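Local coordinates for putative dienelactone hydrolase (Klebsiella pneumoniae subsp. pneumoniae MGH 78578, PDB 3F67), which is probably an alpha/beta-hydrolase of the dienelactone hydrolase family, acting on ester or lactone bonds, although its own substrate is not established, at residues Val37-Ile41 / Phe42-Glu46; Asp163-Val166 / Asp167-Ala170; Ala181-Gln185 / Asp186-Thr190; Ala220-Glu224 / Glu225-Asp229. One frame throughout, in Å; residues are numbered along the deposited sequence. Where two conformers were deposited one is given.

All four contacts are local turns or helix starts in one alpha/beta-hydrolase fold, and they follow one another along the chain without interleaving. Contact 1 leaves strand 32-38 for helix 46-57; contact 2 runs from helix 161-164 toward strand 172-177; contact 3 opens helix 185-197 after that strand; contact 4 opens helix 224-238 after strand 202-207. Contacts 1 and 4 have centres 18 Å apart, contacts 2 and 4 28 Å. Contacts 1 and 3 touch residues of a probable Cys123-His212-Asp180 triad and so shape loops beside the probable active site, whereas contact 2, across the chain's centre from contact 1, packs against helices 124-133 and 185-197 as structural packing away from it.

Contact 1: residues Val37-Ile41 / Phe42-Glu46; sequences VVQEI and FGVHE
Ile41 lays its CG1 over one face of the neighbouring Phe42 ring, a CH-pi contact 3.8 Å from CG1 to the ring centroid and 16° off the normal. The isoleucine manages this because CG1 sits between its backbone N and carbonyl carbon (chi1 59°), which turns the branch against the ring; CD1 then runs on past Phe42 CE1. At the edge of the same ring, near its plane, comes the carboxylate of Glu40, with OE1 3.9 Å from Phe42 CD2 and the two flat groups turned 84° apart.

The polar contacts tie the turn together. Glu40 to Gly43 form a type I beta turn, closed by a weak bond from Gly43 N to Glu40 O of 3.4 Å. That carbonyl has a second donor: Gln39 extends alongside the turn, and its NE2 reaches Glu40 O at 3.0 Å, almost in line with the C=O, though the N-H is bent and the oxygen tilted from the amide plane. The same amide lies against the glycine, NE2 being 3.4 Å from Gly43 CA. A water bridges the mouth of the turn, donating to Gly43 O and weakly accepting from Glu40 N. Gly43 has a positive phi, which favours glycine.

Around the turn, Glu40 pairs with Arg219 and touches Cys123, the probable nucleophile at the elbow before helix 124-133, while Gln39 OE1 takes the backbone N-H of Leu67. Ile41 packs against helix 80-88 and Trp124, and the chain leaves strand 32-38 for helix 46-57, whose N-cap His45 takes the backbone N-H of His47 on ND1.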
# COMPACT_ATOMS: atom_id res chain seq x y z
N VAL A 37 3.66 -2.89 3.51
CA VAL A 37 2.36 -3.32 3.00
C VAL A 37 1.32 -2.39 3.65
O VAL A 37 1.21 -2.36 4.90
CB VAL A 37 2.06 -4.77 3.41
CG1 VAL A 37 0.64 -5.16 2.95
CG2 VAL A 37 3.09 -5.73 2.74
N VAL A 38 0.57 -1.65 2.83
CA VAL A 38 -0.39 -0.68 3.41
C VAL A 38 -1.81 -1.23 3.37
O VAL A 38 -2.34 -1.56 2.29
CB VAL A 38 -0.39 0.68 2.69
CG1 VAL A 38 -1.16 1.76 3.54
CG2 VAL A 38 1.03 1.17 2.39
N GLN A 39 -2.40 -1.31 4.57
CA GLN A 39 -3.76 -1.83 4.80
C GLN A 39 -4.88 -1.16 3.98
O GLN A 39 -4.69 -0.04 3.46
CB GLN A 39 -4.06 -1.54 6.28
CG GLN A 39 -3.95 -0.04 6.56
CD GLN A 39 -4.40 0.31 7.98
OE1 GLN A 39 -3.62 0.15 8.92
NE2 GLN A 39 -5.66 0.72 8.14
N GLU A 40 -6.03 -1.85 3.87
CA GLU A 40 -7.29 -1.21 3.52
C GLU A 40 -7.83 -0.48 4.78
O GLU A 40 -7.09 -0.35 5.79
CB GLU A 40 -8.28 -2.26 3.05
CG GLU A 40 -7.67 -3.21 1.96
CD GLU A 40 -8.68 -4.25 1.47
OE1 GLU A 40 -8.95 -5.23 2.21
OE2 GLU A 40 -9.17 -4.14 0.32
N ILE A 41 -9.08 -0.02 4.75
CA ILE A 41 -9.65 0.65 5.93
C ILE A 41 -9.88 -0.30 7.13
O ILE A 41 -10.24 0.15 8.23
CB ILE A 41 -10.98 1.36 5.61
CG1 ILE A 41 -12.02 0.38 5.06
CG2 ILE A 41 -10.68 2.49 4.61
CD1 ILE A 41 -13.39 0.98 4.85
N PHE A 42 -9.65 -1.59 6.92
CA PHE A 42 -9.94 -2.58 7.96
C PHE A 42 -8.79 -2.83 8.90
O PHE A 42 -8.89 -3.67 9.81
CB PHE A 42 -10.47 -3.89 7.33
CG PHE A 42 -11.57 -3.64 6.33
CD1 PHE A 42 -12.76 -3.02 6.72
CD2 PHE A 42 -11.38 -3.96 4.98
CE1 PHE A 42 -13.80 -2.73 5.78
CE2 PHE A 42 -12.41 -3.69 4.04
CZ PHE A 42 -13.62 -3.05 4.46
N GLY A 43 -7.68 -2.13 8.67
CA GLY A 43 -6.49 -2.27 9.52
C GLY A 43 -5.70 -3.51 9.17
O GLY A 43 -5.82 -4.07 8.06
N VAL A 44 -4.83 -3.93 10.09
CA VAL A 44 -3.93 -5.09 9.76
C VAL A 44 -4.72 -6.37 10.04
O VAL A 44 -4.54 -7.07 11.05
CB VAL A 44 -2.57 -4.99 10.48
CG1 VAL A 44 -1.62 -6.14 10.01
CG2 VAL A 44 -1.90 -3.70 10.09
N HIS A 45 -5.67 -6.61 9.15
CA HIS A 45 -6.65 -7.73 9.20
C HIS A 45 -5.86 -9.02 8.95
O HIS A 45 -4.75 -8.97 8.43
CB HIS A 45 -7.61 -7.44 8.04
CG HIS A 45 -8.79 -8.37 7.93
ND1 HIS A 45 -8.72 -9.57 7.25
CD2 HIS A 45 -10.06 -8.26 8.38
CE1 HIS A 45 -9.91 -10.16 7.28
NE2 HIS A 45 -10.74 -9.39 7.97
N GLU A 46 -6.44 -10.18 9.29
CA GLU A 46 -5.82 -11.46 8.92
C GLU A 46 -5.39 -11.53 7.45
O GLU A 46 -4.36 -12.13 7.11
CB GLU A 46 -6.82 -12.59 9.20
CG GLU A 46 -6.33 -13.94 8.74
CD GLU A 46 -5.00 -14.39 9.42
OE1 GLU A 46 -4.65 -13.89 10.53
OE2 GLU A 46 -4.32 -15.25 8.83
O HOH W 1 -7.17 -3.87 5.74

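Contact 2: residues Asp163-Val166 / Asp167-Ala170; sequences DIAV and DLNA
Leu168 folds back against the turn that precedes it, and its two methyls part to meet different neighbours. CD2 faces Ile164 CD1 at 4.0 Å, the two side chains meeting at a slant. CD1 lies against the backbone of Ala165, 3.7 Å from its CA, with the Ala165 methyl a little farther off. Leu168 CG stands anti to its own carbonyl carbon (chi1 -72°), which brings the fork back beside the carbonyls of Ile164 and Ala165.

Val166 and Asp167 behave differently: they stand side by side on the exposed flank and point the same way. Both valine methyls lie 4.2 Å from Asp167 OD1, so this is a loose approach of a carboxylate to an aliphatic branch.

The backbone itself winds tightly out of helix 161-164. Asp167 N donates to Ile164 O at 2.7 Å and Leu168 N to Ala165 O at 3.3 Å, both i to i+3 bonds whose donors sit well above the carbonyl planes. A water also donates to Ala165 O and, weakly, to Leu168 O.

Outside the turn, Ile164 and Leu168 press on helix 124-133, while Ala165 and Leu168 meet helix 185-197. The contact therefore has two chemical sides: an apolar one that packs the turn against these two helices, and an exposed one made by Val166 and Asp167. Separately, the water and Leu168 N together satisfy the Ala165 carbonyl.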
# COMPACT_ATOMS: atom_id res chain seq x y z
N ASP A 163 -2.73 15.01 -8.08
CA ASP A 163 -1.98 16.26 -7.69
C ASP A 163 -0.47 16.07 -7.52
O ASP A 163 0.32 17.03 -7.61
CB ASP A 163 -2.52 16.81 -6.35
CG ASP A 163 -3.95 17.15 -6.42
OD1 ASP A 163 -4.36 17.91 -7.35
OD2 ASP A 163 -4.72 16.66 -5.58
N ILE A 164 -0.06 14.82 -7.24
CA ILE A 164 1.34 14.57 -6.89
C ILE A 164 2.09 13.83 -7.95
O ILE A 164 3.28 13.58 -7.79
CB ILE A 164 1.49 13.88 -5.50
CG1 ILE A 164 0.62 12.62 -5.35
CG2 ILE A 164 1.05 14.85 -4.44
CD1 ILE A 164 1.08 11.39 -6.13
N ALA A 165 1.41 13.52 -9.06
CA ALA A 165 2.06 12.81 -10.16
C ALA A 165 3.35 13.55 -10.52
O ALA A 165 4.41 12.99 -10.79
CB ALA A 165 1.09 12.70 -11.39
N VAL A 166 3.26 14.87 -10.46
CA VAL A 166 4.39 15.70 -10.71
C VAL A 166 5.64 15.48 -9.82
O VAL A 166 6.75 15.76 -10.25
CB VAL A 166 3.92 17.22 -10.70
CG1 VAL A 166 3.11 17.55 -9.43
CG2 VAL A 166 5.11 18.15 -10.90
N ASP A 167 5.45 14.96 -8.60
CA ASP A 167 6.51 14.81 -7.58
C ASP A 167 6.92 13.32 -7.38
O ASP A 167 7.75 13.01 -6.55
CB ASP A 167 6.03 15.36 -6.21
CG ASP A 167 5.81 16.87 -6.23
OD1 ASP A 167 6.48 17.58 -6.99
OD2 ASP A 167 4.95 17.34 -5.47
N LEU A 168 6.36 12.43 -8.19
CA LEU A 168 6.72 11.00 -8.10
C LEU A 168 8.25 10.74 -8.23
O LEU A 168 8.92 11.30 -9.13
CB LEU A 168 5.92 10.18 -9.11
CG LEU A 168 4.44 10.02 -8.78
CD1 LEU A 168 3.69 9.46 -10.00
CD2 LEU A 168 4.18 9.15 -7.46
N ASN A 169 8.76 9.92 -7.31
CA ASN A 169 10.20 9.66 -7.13
C ASN A 169 10.61 8.28 -7.64
O ASN A 169 11.79 8.03 -7.85
CB ASN A 169 10.59 9.70 -5.64
CG ASN A 169 10.36 11.07 -5.00
OD1 ASN A 169 9.71 11.18 -3.96
ND2 ASN A 169 10.90 12.09 -5.62
N ALA A 170 9.62 7.39 -7.78
CA ALA A 170 9.81 5.95 -8.00
C ALA A 170 8.78 5.46 -9.01
O ALA A 170 7.68 6.04 -9.09
CB ALA A 170 9.57 5.18 -6.68
O HOH W 2 7.26 12.60 -11.81

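Contact 3: residues Ala181-Gln185 / Asp186-Thr190; sequences ASIPQ and DTVET
Thr187 reaches back to Pro184, whose carbonyl is the polar centre of the contact. Thr187 OG1 donates to Pro184 O at 2.8 Å, lying in the carbonyl plane, while Thr187 N gives the same oxygen a 2.9 Å bond from above that plane. A longer, weak bond comes from Val188 N. Setting the hydroxyl between the backbone N and the carbonyl carbon (chi1 77°) swings it toward the Pro184 carbonyl, so one oxygen is gripped by both the side chain and the backbone of a single residue. Glu189 N to Gln185 O at 3.0 Å is an ordinary i to i+4 helical bond.

Pro184 is the N-cap of helix 185-197, which follows strand 172-177 in the alpha/beta-hydrolase fold. The loop before the helix starts beside Asp180, the probable acid of the catalytic triad: Ser182 OG bonds to Asp180 OD1, and Ile183 packs on His212.

Van der Waals contacts flank this centre. Ile183 crosses Thr187 at about a right angle, with its CG2 3.6 Å from Thr187 OG1; the same methyl forms an apolar pair with Val188 CG2 at 4.4 Å. The Thr187 methyl CG2 rests 3.9 Å from Pro184 CD. Gln185 bends at chi2 (-53°) and folds alongside Val188, so that Gln185 OE1 comes 3.8 Å from Val188 CG2. Beyond them lies strand 202-207, where Gln185 touches Val206 and Val188 touches Ile204.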
# COMPACT_ATOMS: atom_id res chain seq x y z
N ALA A 181 -16.93 0.74 -9.50
CA ALA A 181 -17.78 1.94 -9.54
C ALA A 181 -17.19 3.06 -8.70
O ALA A 181 -17.42 4.25 -8.99
CB ALA A 181 -19.18 1.62 -9.04
N SER A 182 -16.42 2.70 -7.66
CA SER A 182 -15.80 3.70 -6.78
C SER A 182 -14.61 4.42 -7.44
O SER A 182 -14.20 5.49 -6.97
CB SER A 182 -15.40 3.11 -5.43
OG SER A 182 -14.20 2.38 -5.52
N ILE A 183 -14.05 3.82 -8.51
CA ILE A 183 -12.93 4.41 -9.27
C ILE A 183 -13.25 4.33 -10.75
O ILE A 183 -12.77 3.44 -11.47
CB ILE A 183 -11.56 3.74 -8.90
CG1 ILE A 183 -11.34 3.82 -7.39
CG2 ILE A 183 -10.37 4.35 -9.71
CD1 ILE A 183 -10.12 3.03 -6.88
N PRO A 184 -14.08 5.27 -11.24
CA PRO A 184 -14.48 5.19 -12.63
C PRO A 184 -13.34 5.37 -13.60
O PRO A 184 -12.30 6.01 -13.30
CB PRO A 184 -15.49 6.37 -12.78
CG PRO A 184 -15.89 6.69 -11.43
CD PRO A 184 -14.71 6.41 -10.55
N GLN A 185 -13.51 4.82 -14.79
CA GLN A 185 -12.46 4.90 -15.77
C GLN A 185 -12.10 6.32 -16.23
O GLN A 185 -10.97 6.56 -16.66
CB GLN A 185 -12.74 3.96 -16.97
CG GLN A 185 -12.78 2.50 -16.53
CD GLN A 185 -11.52 2.12 -15.76
OE1 GLN A 185 -10.43 2.15 -16.30
NE2 GLN A 185 -11.68 1.80 -14.47
N ASP A 186 -13.03 7.27 -16.13
CA ASP A 186 -12.70 8.64 -16.47
C ASP A 186 -11.57 9.13 -15.53
O ASP A 186 -10.67 9.87 -15.96
CB ASP A 186 -13.94 9.54 -16.38
CG ASP A 186 -14.73 9.59 -17.68
OD1 ASP A 186 -14.14 9.29 -18.74
OD2 ASP A 186 -15.93 9.95 -17.64
N THR A 187 -11.62 8.71 -14.27
CA THR A 187 -10.61 9.12 -13.27
C THR A 187 -9.26 8.49 -13.55
O THR A 187 -8.22 9.13 -13.32
CB THR A 187 -11.01 8.90 -11.77
OG1 THR A 187 -10.88 7.51 -11.37
CG2 THR A 187 -12.44 9.43 -11.49
N VAL A 188 -9.26 7.27 -14.08
CA VAL A 188 -8.02 6.64 -14.54
C VAL A 188 -7.44 7.47 -15.71
O VAL A 188 -6.21 7.70 -15.80
CB VAL A 188 -8.27 5.15 -14.94
CG1 VAL A 188 -7.08 4.53 -15.71
CG2 VAL A 188 -8.64 4.29 -13.71
N GLU A 189 -8.32 7.97 -16.60
CA GLU A 189 -7.85 8.85 -17.67
C GLU A 189 -7.25 10.16 -17.14
O GLU A 189 -6.21 10.62 -17.64
CB GLU A 189 -8.99 9.13 -18.68
CG GLU A 189 -8.63 10.13 -19.77
CD GLU A 189 -7.46 9.70 -20.69
OE1 GLU A 189 -7.09 8.51 -20.75
OE2 GLU A 189 -6.94 10.60 -21.39
N THR A 190 -7.90 10.76 -16.15
CA THR A 190 -7.37 11.97 -15.54
C THR A 190 -5.97 11.69 -14.98
O THR A 190 -5.05 12.48 -15.16
CB THR A 190 -8.30 12.50 -14.42
OG1 THR A 190 -9.60 12.73 -14.98
CG2 THR A 190 -7.78 13.77 -13.81

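Contact 4: residues Ala220-Glu224 / Glu225-Asp229; sequences ASYHE and ESAKD
Tyr222 hangs its ring beside the first turn of helix 224-238, where CE1 approaches the Ala227 methyl obliquely, 3.5 Å from Ala227 CB. The backbone nitrogen of Glu224 lies over the centre of that ring, 4.0 Å above its plane, so the aromatic group lies across the start of the helix.

His223 is the N-cap, and its imidazole does the capping. With CG trans to the backbone N (chi1 -169°), the ring swings forward along the helix and brings ND1 to Ser226. Ser226 OG meets the ring at its edge, 2.8 Å from His223 ND1, in a hydrogen bond that either group could donate. Ser226 N also gives ND1 a weak bond of 3.4 Å. Glu225 runs beside the imidazole in the same direction, with OE2 near CE1 and the two planes 54° apart.

The main chain starts its regular pattern here: Ala227 N to His223 O is 2.8 Å and nearly in line with the C=O, and Lys228 N to Glu224 O follows. On the exposed side, Glu224 extends alongside Lys228, whose chain bends at chi3 and chi4 to bring NZ to Glu224 OE2 at 3.1 Å, a weak hydrogen bond within a salt bridge. On the inner side Ser226 touches Phe214, and the backbone of His223 bonds with that of Phe214.

An imidazole thus takes up an N-H at the helix start, where carboxylates of Glu224 and Glu225 should also suit the positive end of the helix dipole; accepting from Ser226 N is consistent with an uncharged ring, whose protonation the helix start would probably disfavour.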
# COMPACT_ATOMS: atom_id res chain seq x y z
N ALA A 220 -16.38 -11.39 -1.31
CA ALA A 220 -17.09 -11.69 -2.56
C ALA A 220 -16.56 -10.94 -3.78
O ALA A 220 -16.81 -11.37 -4.90
CB ALA A 220 -18.58 -11.46 -2.40
N SER A 221 -15.87 -9.82 -3.56
CA SER A 221 -15.25 -9.03 -4.64
C SER A 221 -14.02 -9.70 -5.29
O SER A 221 -13.53 -9.23 -6.33
CB SER A 221 -14.81 -7.67 -4.07
OG SER A 221 -13.87 -7.86 -3.02
N TYR A 222 -13.52 -10.78 -4.70
CA TYR A 222 -12.35 -11.48 -5.24
C TYR A 222 -12.58 -11.88 -6.70
O TYR A 222 -13.61 -12.48 -7.05
CB TYR A 222 -12.10 -12.71 -4.40
CG TYR A 222 -10.86 -13.50 -4.76
CD1 TYR A 222 -9.59 -12.88 -4.75
CD2 TYR A 222 -10.96 -14.85 -5.06
CE1 TYR A 222 -8.41 -13.65 -5.08
CE2 TYR A 222 -9.81 -15.62 -5.37
CZ TYR A 222 -8.56 -15.01 -5.38
OH TYR A 222 -7.47 -15.80 -5.66
N HIS A 223 -11.60 -11.57 -7.55
CA HIS A 223 -11.63 -12.09 -8.93
C HIS A 223 -10.31 -12.83 -9.15
O HIS A 223 -9.27 -12.21 -9.39
CB HIS A 223 -11.79 -10.99 -9.97
CG HIS A 223 -12.09 -11.52 -11.34
ND1 HIS A 223 -11.13 -11.61 -12.34
CD2 HIS A 223 -13.22 -12.07 -11.86
CE1 HIS A 223 -11.67 -12.16 -13.42
NE2 HIS A 223 -12.93 -12.46 -13.15
N GLU A 224 -10.37 -14.15 -9.09
CA GLU A 224 -9.15 -14.96 -9.01
C GLU A 224 -8.16 -14.71 -10.16
O GLU A 224 -6.96 -14.54 -9.93
CB GLU A 224 -9.52 -16.46 -8.97
CG GLU A 224 -8.31 -17.36 -8.73
CD GLU A 224 -8.69 -18.85 -8.75
OE1 GLU A 224 -9.71 -19.23 -9.34
OE2 GLU A 224 -7.94 -19.67 -8.17
N GLU A 225 -8.65 -14.72 -11.39
CA GLU A 225 -7.76 -14.57 -12.55
C GLU A 225 -7.03 -13.21 -12.52
O GLU A 225 -5.80 -13.14 -12.75
CB GLU A 225 -8.55 -14.76 -13.85
CG GLU A 225 -7.79 -14.34 -15.10
CD GLU A 225 -8.68 -14.29 -16.34
OE1 GLU A 225 -8.39 -15.07 -17.27
OE2 GLU A 225 -9.65 -13.48 -16.40
N SER A 226 -7.77 -12.14 -12.19
CA SER A 226 -7.15 -10.82 -12.07
C SER A 226 -6.22 -10.72 -10.88
O SER A 226 -5.17 -10.09 -10.99
CB SER A 226 -8.19 -9.71 -11.90
OG SER A 226 -9.14 -9.80 -12.94
N ALA A 227 -6.62 -11.27 -9.73
CA ALA A 227 -5.78 -11.23 -8.54
C ALA A 227 -4.44 -11.93 -8.79
O ALA A 227 -3.40 -11.39 -8.43
CB ALA A 227 -6.49 -11.87 -7.38
N LYS A 228 -4.48 -13.09 -9.42
CA LYS A 228 -3.25 -13.84 -9.67
C LYS A 228 -2.37 -13.15 -10.69
O LYS A 228 -1.15 -13.08 -10.50
CB LYS A 228 -3.57 -15.25 -10.15
CG LYS A 228 -4.14 -16.12 -9.04
CD LYS A 228 -4.00 -17.55 -9.51
CE LYS A 228 -5.17 -18.36 -9.15
NZ LYS A 228 -4.97 -18.99 -7.81
N ASP A 229 -2.98 -12.61 -11.75
CA ASP A 229 -2.20 -11.83 -12.72
C ASP A 229 -1.58 -10.60 -12.06
O ASP A 229 -0.40 -10.28 -12.28
CB ASP A 229 -3.07 -11.42 -13.92
CG ASP A 229 -2.27 -10.73 -15.00
OD1 ASP A 229 -1.66 -11.45 -15.80
OD2 ASP A 229 -2.20 -9.48 -15.03